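Local coordinates for cobalamin-binding protein (Desulfitobacterium hafniense, PDB 4JGI) that binds methylcobalamin and probably serves as the corrinoid-carrying component of a putative O-demethylase system, at residues 97-102 with 148-153; 23-27 with 73-77; 173-177 with 205-209. All blocks are in the same frame, centred on the assembly; numbering follows the deposited sequence.

Contact 1 (97-102 with 148-153)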
loop_
_atom_site.group_PDB
_atom_site.type_symbol
_atom_site.label_atom_id
_atom_site.label_comp_id
_atom_site.label_asym_id
_atom_site.label_seq_id
_atom_site.Cartn_x
_atom_site.Cartn_y
_atom_site.Cartn_z
ATOM N N VAL A 97 -15.748 -0.183 -0.374
ATOM C CA VAL A 97 -16.836 0.388 -1.138
ATOM C C VAL A 97 -18.224 0.020 -0.619
ATOM O O VAL A 97 -18.406 -0.864 0.160
ATOM C CB VAL A 97 -16.709 -0.085 -2.595
ATOM C CG1 VAL A 97 -15.435 0.419 -3.239
ATOM C CG2 VAL A 97 -16.887 -1.577 -2.780
ATOM N N GLU A 98 -19.199 0.736 -1.151
ATOM C CA GLU A 98 -20.556 0.620 -0.786
ATOM C C GLU A 98 -20.986 -0.879 -0.939
ATOM O O GLU A 98 -20.787 -1.579 -1.946
ATOM C CB GLU A 98 -21.431 1.572 -1.641
ATOM C CG GLU A 98 -22.935 1.505 -1.259
ATOM C CD GLU A 98 -23.749 2.684 -1.725
ATOM O OE1 GLU A 98 -23.624 3.747 -1.219
ATOM O OE2 GLU A 98 -24.566 2.482 -2.657
ATOM N N GLY A 99 -21.613 -1.338 0.129
ATOM C CA GLY A 99 -22.147 -2.694 0.179
ATOM C C GLY A 99 -21.286 -3.572 1.034
ATOM O O GLY A 99 -21.722 -4.676 1.355
ATOM N N ASP A 100 -20.090 -3.064 1.413
ATOM C CA ASP A 100 -19.115 -3.857 2.124
ATOM C C ASP A 100 -18.647 -3.289 3.442
ATOM O O ASP A 100 -18.375 -2.125 3.597
ATOM C CB ASP A 100 -17.943 -4.136 1.191
ATOM C CG ASP A 100 -17.394 -5.525 1.332
ATOM O OD1 ASP A 100 -16.760 -5.756 2.410
ATOM O OD2 ASP A 100 -17.573 -6.408 0.448
ATOM N N LEU A 101 -18.512 -4.197 4.442
ATOM C CA LEU A 101 -18.041 -3.790 5.773
ATOM C C LEU A 101 -16.666 -4.393 6.129
ATOM O O LEU A 101 -16.179 -4.212 7.307
ATOM C CB LEU A 101 -19.028 -4.223 6.858
ATOM C CG LEU A 101 -20.413 -3.647 6.629
ATOM C CD1 LEU A 101 -21.326 -4.160 7.713
ATOM C CD2 LEU A 101 -20.475 -2.150 6.663
ATOM N N HIS A 102 -16.042 -5.073 5.210
ATOM C CA HIS A 102 -14.755 -5.712 5.492
ATOM C C HIS A 102 -13.619 -4.734 5.383
ATOM O O HIS A 102 -13.521 -4.144 4.288
ATOM C CB HIS A 102 -14.561 -6.932 4.575
ATOM C CG HIS A 102 -15.581 -8.021 4.762
ATOM N ND1 HIS A 102 -16.760 -8.038 4.063
ATOM C CD2 HIS A 102 -15.531 -9.225 5.398
ATOM C CE1 HIS A 102 -17.451 -9.119 4.366
ATOM N NE2 HIS A 102 -16.740 -9.842 5.198
ATOM N N GLY A 148 -13.173 -4.645 -1.484
ATOM C CA GLY A 148 -14.464 -5.263 -1.363
ATOM C C GLY A 148 -14.394 -6.742 -1.529
ATOM O O GLY A 148 -13.455 -7.284 -2.131
ATOM N N VAL A 149 -15.489 -7.397 -1.086
ATOM C CA VAL A 149 -15.621 -8.834 -1.265
ATOM C C VAL A 149 -16.993 -9.252 -1.792
ATOM O O VAL A 149 -17.066 -10.083 -2.725
ATOM C CB VAL A 149 -15.269 -9.656 0.012
ATOM C CG1 VAL A 149 -15.902 -9.017 1.188
ATOM C CG2 VAL A 149 -15.789 -11.108 -0.116
ATOM N N LEU A 150 -18.045 -8.721 -1.268
ATOM C CA LEU A 150 -19.378 -9.145 -1.732
ATOM C C LEU A 150 -19.562 -8.766 -3.209
ATOM O O LEU A 150 -18.993 -7.794 -3.703
ATOM C CB LEU A 150 -20.429 -8.437 -0.936
ATOM C CG LEU A 150 -20.429 -8.673 0.594
ATOM C CD1 LEU A 150 -21.706 -8.147 1.225
ATOM C CD2 LEU A 150 -20.173 -10.114 0.922
ATOM N N THR A 151 -20.436 -9.482 -3.880
ATOM C CA THR A 151 -20.663 -9.220 -5.316
ATOM C C THR A 151 -21.209 -7.832 -5.515
ATOM O O THR A 151 -20.804 -7.143 -6.438
ATOM C CB THR A 151 -21.527 -10.334 -5.974
ATOM O OG1 THR A 151 -20.861 -11.593 -5.825
ATOM C CG2 THR A 151 -21.700 -10.078 -7.445
ATOM N N LEU A 152 -22.075 -7.369 -4.626
ATOM C CA LEU A 152 -22.576 -5.984 -4.673
ATOM C C LEU A 152 -21.461 -4.936 -4.593
ATOM O O LEU A 152 -21.514 -3.837 -5.207
ATOM C CB LEU A 152 -23.541 -5.739 -3.515
ATOM C CG LEU A 152 -24.482 -4.556 -3.490
ATOM C CD1 LEU A 152 -25.598 -4.845 -4.490
ATOM C CD2 LEU A 152 -25.081 -4.280 -2.083
ATOM N N ALA A 153 -20.462 -5.240 -3.753
ATOM C CA ALA A 153 -19.292 -4.363 -3.623
ATOM C C ALA A 153 -18.507 -4.357 -4.908
ATOM O O ALA A 153 -17.951 -3.316 -5.291
ATOM C CB ALA A 153 -18.378 -4.872 -2.420
#
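D100 reaches across to the start of helix 151-166 and sets one carboxylate oxygen, OD2, on two successive backbone amides. L150 N meets OD2 at 2.9 Å, nearly in line with the C-O bond (N-H...O 165°). V149 N comes to OD2 at 2.8 Å from above the carboxylate plane. The other oxygen turns back to its own loop: H102 N donates to OD1 at 3.0 Å, closing an Asx turn, and H102 ND1 donates to OD1 at 2.8 Å, on the syn side but tilted out of the carboxylate plane, with OD1 in the imidazole plane. Both oxygens take two N-H groups each, which fixes the carboxylate's rotation. V149 CG1 lies over one face of the H102 ring, 3.2 Å from ND1, and L150 is the helix N-cap residue. V97 CG2 packs on A153 CB at 3.6 Å. The loop belongs to the DxHxxG signature of B12-binding domains, D100 and H102 being its Asp and His, and opens with a type II turn from V97 to D100. H102 NE2 is the axial ligand of the cobalt, so D100 is a second-shell residue: its bond to ND1 orients the imidazole and would probably make NE2 a stronger donor to the metal.

Contact 2 (23-27 with 73-77)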
loop_
_atom_site.group_PDB
_atom_site.type_symbol
_atom_site.label_atom_id
_atom_site.label_comp_id
_atom_site.label_asym_id
_atom_site.label_seq_id
_atom_site.Cartn_x
_atom_site.Cartn_y
_atom_site.Cartn_z
ATOM N N VAL A 23 19.523 0.379 11.457
ATOM C CA VAL A 23 18.933 1.706 11.590
ATOM C C VAL A 23 19.791 2.545 12.545
ATOM O O VAL A 23 20.074 3.671 12.251
ATOM C CB VAL A 23 17.471 1.655 12.067
ATOM C CG1 VAL A 23 17.001 3.023 12.502
ATOM C CG2 VAL A 23 16.612 1.106 10.945
ATOM N N ASP A 24 20.244 1.929 13.620
ATOM C CA ASP A 24 21.135 2.640 14.544
ATOM C C ASP A 24 22.454 3.084 13.912
ATOM O O ASP A 24 22.881 4.195 14.165
ATOM C CB ASP A 24 21.448 1.796 15.748
ATOM C CG ASP A 24 20.240 1.547 16.627
ATOM O OD1 ASP A 24 19.169 2.211 16.480
ATOM O OD2 ASP A 24 20.367 0.634 17.471
ATOM N N LYS A 25 23.076 2.221 13.138
ATOM C CA LYS A 25 24.308 2.568 12.422
ATOM C C LYS A 25 24.121 3.745 11.446
ATOM O O LYS A 25 24.961 4.681 11.367
ATOM C CB LYS A 25 24.839 1.349 11.691
ATOM C CG LYS A 25 25.560 0.381 12.632
ATOM C CD LYS A 25 25.971 -0.898 11.911
ATOM C CE LYS A 25 26.268 -2.052 12.867
ATOM N NZ LYS A 25 25.878 -3.349 12.257
ATOM N N VAL A 26 23.019 3.711 10.709
ATOM C CA VAL A 26 22.694 4.786 9.797
ATOM C C VAL A 26 22.397 6.075 10.543
ATOM O O VAL A 26 22.852 7.162 10.139
ATOM C CB VAL A 26 21.532 4.380 8.883
ATOM C CG1 VAL A 26 20.987 5.577 8.119
ATOM C CG2 VAL A 26 22.015 3.284 7.968
ATOM N N MET A 27 21.620 6.002 11.614
ATOM C CA MET A 27 21.288 7.244 12.318
ATOM C C MET A 27 22.591 7.889 12.857
ATOM O O MET A 27 22.725 9.112 12.787
ATOM C CB MET A 27 20.244 7.035 13.425
ATOM C CG MET A 27 18.810 6.785 12.960
ATOM S SD MET A 27 17.821 6.468 14.453
ATOM C CE MET A 27 18.705 5.471 15.661
ATOM N N ALA A 73 10.620 1.616 11.723
ATOM C CA ALA A 73 11.907 1.999 11.109
ATOM C C ALA A 73 11.846 3.348 10.492
ATOM O O ALA A 73 12.763 4.147 10.671
ATOM C CB ALA A 73 12.296 0.961 10.032
ATOM N N MET A 74 10.759 3.636 9.762
ATOM C CA MET A 74 10.577 4.971 9.147
ATOM C C MET A 74 10.530 6.086 10.143
ATOM O O MET A 74 11.099 7.135 9.886
ATOM C CB MET A 74 9.359 5.022 8.294
ATOM C CG MET A 74 9.487 4.083 7.147
ATOM S SD MET A 74 10.869 4.483 6.030
ATOM C CE MET A 74 10.391 6.106 5.793
ATOM N N ASP A 75 9.917 5.837 11.301
ATOM C CA ASP A 75 9.788 6.855 12.337
ATOM C C ASP A 75 11.173 7.177 12.884
ATOM O O ASP A 75 11.451 8.332 13.237
ATOM C CB ASP A 75 8.908 6.361 13.524
ATOM C CG ASP A 75 7.441 6.194 13.181
ATOM O OD1 ASP A 75 6.957 6.834 12.232
ATOM O OD2 ASP A 75 6.755 5.430 13.944
ATOM N N LYS A 76 12.046 6.169 12.973
ATOM C CA LYS A 76 13.381 6.419 13.455
ATOM C C LYS A 76 14.257 7.124 12.488
ATOM O O LYS A 76 15.111 7.914 12.916
ATOM C CB LYS A 76 14.070 5.156 13.835
ATOM C CG LYS A 76 13.556 4.619 15.101
ATOM C CD LYS A 76 14.271 3.352 15.493
ATOM C CE LYS A 76 13.495 2.592 16.581
ATOM N NZ LYS A 76 12.158 2.063 16.068
ATOM N N LEU A 77 14.061 6.851 11.207
ATOM C CA LEU A 77 14.898 7.396 10.163
ATOM C C LEU A 77 14.515 8.784 9.752
ATOM O O LEU A 77 15.302 9.444 9.117
ATOM C CB LEU A 77 14.921 6.466 8.957
ATOM C CG LEU A 77 15.678 5.129 9.166
ATOM C CD1 LEU A 77 15.304 4.120 8.087
ATOM C CD2 LEU A 77 17.180 5.300 9.135
#
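V23, V26 and M27 of helix 16-29 pack against A73, K76 and L77 of helix 60-77, two members of the N-terminal helical bundle that precedes the Rossmann-like part in this family. The two short segments run nearly parallel, 15° apart, with their axes 10.5 Å apart at closest approach. Most of the joint is aliphatic. L77 CD2 reaches over toward helix 16-29, where V26 CG1 meets it at 3.9 Å and V23 CG1 at 4.1 Å. V23 holds CG1 opposite its backbone N (chi1 167°), which carries that methyl up to the other helix, and its second methyl, CG2, faces A73 CB at 4.4 Å. Helix 32-54 also packs on this joint: F42 touches V23, L38 touches V26 and I39 touches L77. A second kind of contact uses the hydrocarbon part of a charged residue. K76 crosses V23 at about a right angle and lays CB against V23 CG1 at 3.9 Å, while its ammonium end leads away and makes a weak bond to A72 O. The third involves sulfur: M27 runs extended to SD (chi2 176°), bending only beyond it, and SD lies 3.4 Å from K76 O and 4.0 Å from K76 CB.

Contact 3 (173-177 with 205-209)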
loop_
_atom_site.group_PDB
_atom_site.type_symbol
_atom_site.label_atom_id
_atom_site.label_comp_id
_atom_site.label_asym_id
_atom_site.label_seq_id
_atom_site.Cartn_x
_atom_site.Cartn_y
_atom_site.Cartn_z
ATOM N N LEU A 173 -5.487 9.258 -13.041
ATOM C CA LEU A 173 -5.129 8.503 -11.837
ATOM C C LEU A 173 -5.075 7.027 -12.166
ATOM O O LEU A 173 -5.510 6.578 -13.211
ATOM C CB LEU A 173 -6.081 8.789 -10.705
ATOM C CG LEU A 173 -7.550 8.633 -11.051
ATOM C CD1 LEU A 173 -7.945 7.163 -10.935
ATOM C CD2 LEU A 173 -8.376 9.407 -10.046
ATOM N N LYS A 174 -4.563 6.234 -11.225
ATOM C CA LYS A 174 -4.536 4.828 -11.363
ATOM C C LYS A 174 -5.505 4.259 -10.313
ATOM O O LYS A 174 -5.565 4.784 -9.215
ATOM C CB LYS A 174 -3.124 4.364 -11.041
ATOM C CG LYS A 174 -2.098 4.806 -12.079
ATOM C CD LYS A 174 -2.309 4.102 -13.380
ATOM C CE LYS A 174 -1.248 4.554 -14.407
ATOM N NZ LYS A 174 -1.438 3.693 -15.575
ATOM N N VAL A 175 -6.173 3.184 -10.649
ATOM C CA VAL A 175 -7.128 2.479 -9.787
ATOM C C VAL A 175 -6.592 1.099 -9.480
ATOM O O VAL A 175 -6.318 0.317 -10.372
ATOM C CB VAL A 175 -8.503 2.330 -10.391
ATOM C CG1 VAL A 175 -9.441 1.608 -9.453
ATOM C CG2 VAL A 175 -9.066 3.748 -10.697
ATOM N N ILE A 176 -6.430 0.801 -8.178
ATOM C CA ILE A 176 -6.032 -0.540 -7.721
ATOM C C ILE A 176 -7.176 -1.099 -6.863
ATOM O O ILE A 176 -7.725 -0.380 -6.031
ATOM C CB ILE A 176 -4.665 -0.541 -7.022
ATOM C CG1 ILE A 176 -4.239 -1.981 -6.707
ATOM C CG2 ILE A 176 -4.664 0.286 -5.747
ATOM C CD1 ILE A 176 -2.804 -2.062 -6.238
ATOM N N ILE A 177 -7.490 -2.377 -7.070
ATOM C CA ILE A 177 -8.513 -3.039 -6.287
ATOM C C ILE A 177 -7.865 -4.187 -5.493
ATOM O O ILE A 177 -6.866 -4.790 -5.886
ATOM C CB ILE A 177 -9.706 -3.541 -7.126
ATOM C CG1 ILE A 177 -9.222 -4.646 -8.109
ATOM C CG2 ILE A 177 -10.312 -2.312 -7.832
ATOM C CD1 ILE A 177 -10.348 -5.284 -8.858
ATOM N N ILE A 205 3.029 -2.471 -6.462
ATOM C CA ILE A 205 2.339 -1.883 -7.637
ATOM C C ILE A 205 2.283 -0.376 -7.584
ATOM O O ILE A 205 2.604 0.355 -8.572
ATOM C CB ILE A 205 0.981 -2.528 -7.859
ATOM C CG1 ILE A 205 1.063 -3.998 -8.236
ATOM C CG2 ILE A 205 0.141 -1.716 -8.850
ATOM C CD1 ILE A 205 -0.181 -4.802 -8.022
ATOM N N CYS A 206 1.914 0.144 -6.450
ATOM C CA CYS A 206 1.718 1.547 -6.281
ATOM C C CYS A 206 3.052 2.326 -6.357
ATOM O O CYS A 206 3.139 3.412 -6.939
ATOM C CB CYS A 206 1.053 1.802 -4.935
ATOM S SG CYS A 206 -0.707 1.346 -4.835
ATOM N N GLN A 207 4.075 1.724 -5.787
ATOM C CA GLN A 207 5.429 2.312 -5.890
ATOM C C GLN A 207 5.934 2.420 -7.347
ATOM O O GLN A 207 6.511 3.449 -7.704
ATOM C CB GLN A 207 6.423 1.543 -5.055
ATOM C CG GLN A 207 6.257 1.731 -3.560
ATOM C CD GLN A 207 6.736 3.075 -2.968
ATOM O OE1 GLN A 207 6.660 4.151 -3.566
ATOM N NE2 GLN A 207 7.222 3.001 -1.737
ATOM N N ARG A 208 5.618 1.427 -8.168
ATOM C CA ARG A 208 5.941 1.462 -9.578
ATOM C C ARG A 208 5.220 2.598 -10.287
ATOM O O ARG A 208 5.778 3.239 -11.189
ATOM C CB ARG A 208 5.674 0.110 -10.273
ATOM C CG ARG A 208 6.585 -1.017 -9.805
ATOM C CD ARG A 208 6.276 -2.360 -10.343
ATOM N NE ARG A 208 7.434 -3.245 -10.114
ATOM C CZ ARG A 208 7.749 -4.304 -10.868
ATOM N NH1 ARG A 208 6.877 -4.725 -11.765
ATOM N NH2 ARG A 208 8.899 -5.000 -10.676
ATOM N N TRP A 209 3.935 2.838 -9.938
ATOM C CA TRP A 209 3.215 3.950 -10.582
ATOM C C TRP A 209 3.689 5.363 -10.247
ATOM O O TRP A 209 3.529 6.292 -11.038
ATOM C CB TRP A 209 1.779 3.788 -10.138
ATOM C CG TRP A 209 1.018 2.699 -10.810
ATOM C CD1 TRP A 209 1.243 2.137 -12.059
ATOM C CD2 TRP A 209 -0.175 2.097 -10.323
ATOM N NE1 TRP A 209 0.273 1.226 -12.345
ATOM C CE2 TRP A 209 -0.609 1.173 -11.281
ATOM C CE3 TRP A 209 -0.911 2.213 -9.120
ATOM C CZ2 TRP A 209 -1.739 0.392 -11.125
ATOM C CZ3 TRP A 209 -2.036 1.441 -8.981
ATOM C CH2 TRP A 209 -2.486 0.586 -9.965
#
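Helix 199-209, the last of the cobalamin-binding domain, lies against strand 174-178 of the central parallel sheet, and W209 makes the broadest contact between them. Its indole takes K174 on one face: K174 CB sits 3.6 Å from the centroid of the six-membered ring, only 12° off the ring normal, a CH-pi contact. The lysine then continues along the indole rather than leaving it. A bend at chi2 (-69°) turns the chain so that CG lies over the ring fusion, 3.8 Å from W209 CD2, and CD passes on toward the pyrrole side, 4.0 Å from NE1. I205 CG2 covers the opposite face, offset toward the rim, so the indole is held between a strand side chain and a residue one turn earlier on its own helix.

The sheet is that of a Rossmann-like fold, and the helix segment runs back along the strand, antiparallel to it, as expected for neighbouring elements of an alternating beta/alpha domain. I176 points from the strand into this layer. Its CB comes up to the edge of the W209 ring, near the ring plane, 3.8 Å from CZ3. Farther out, CG1 stands anti to the backbone N (chi1 -174°), which carries CD1 forward until it meets I205 CG2 at 4.0 Å. The remaining methyl, CG2, faces C206 SG at 4.2 Å. V175 turns its side chain from the helix, yet its carbonyl O lies 3.9 Å from W209 CH2. On the neighbouring strand 143-147, I143 touches I176, C206 and W209, and D194 on the other flank touches I205 and W209. I176 also touches the bound methylcobalamin.

In the fold
Contacts 1 and 3 belong to the cobalamin-binding Rossmann-like domain, their centres about 20 Å apart. The three contacts share no helix or strand; helix 151-166 of contact 1 simply precedes strand 174-178 of contact 3 in the chain. Contact 2 sits in the helical part, its centre about 39 Å from that of contact 1, on the opposite side of the chain's centre. Contacts 1 and 2 are largely buried, contact 3 partly so. Chemistry follows place: the loop joint beside the cobalt is polar and directional, whereas contacts 2 and 3 meet mainly through aliphatic carbon and sulfur, without hydrogen bonds between the segments, an indole being added in contact 3. Contacts 1 and 3 touch the cofactor.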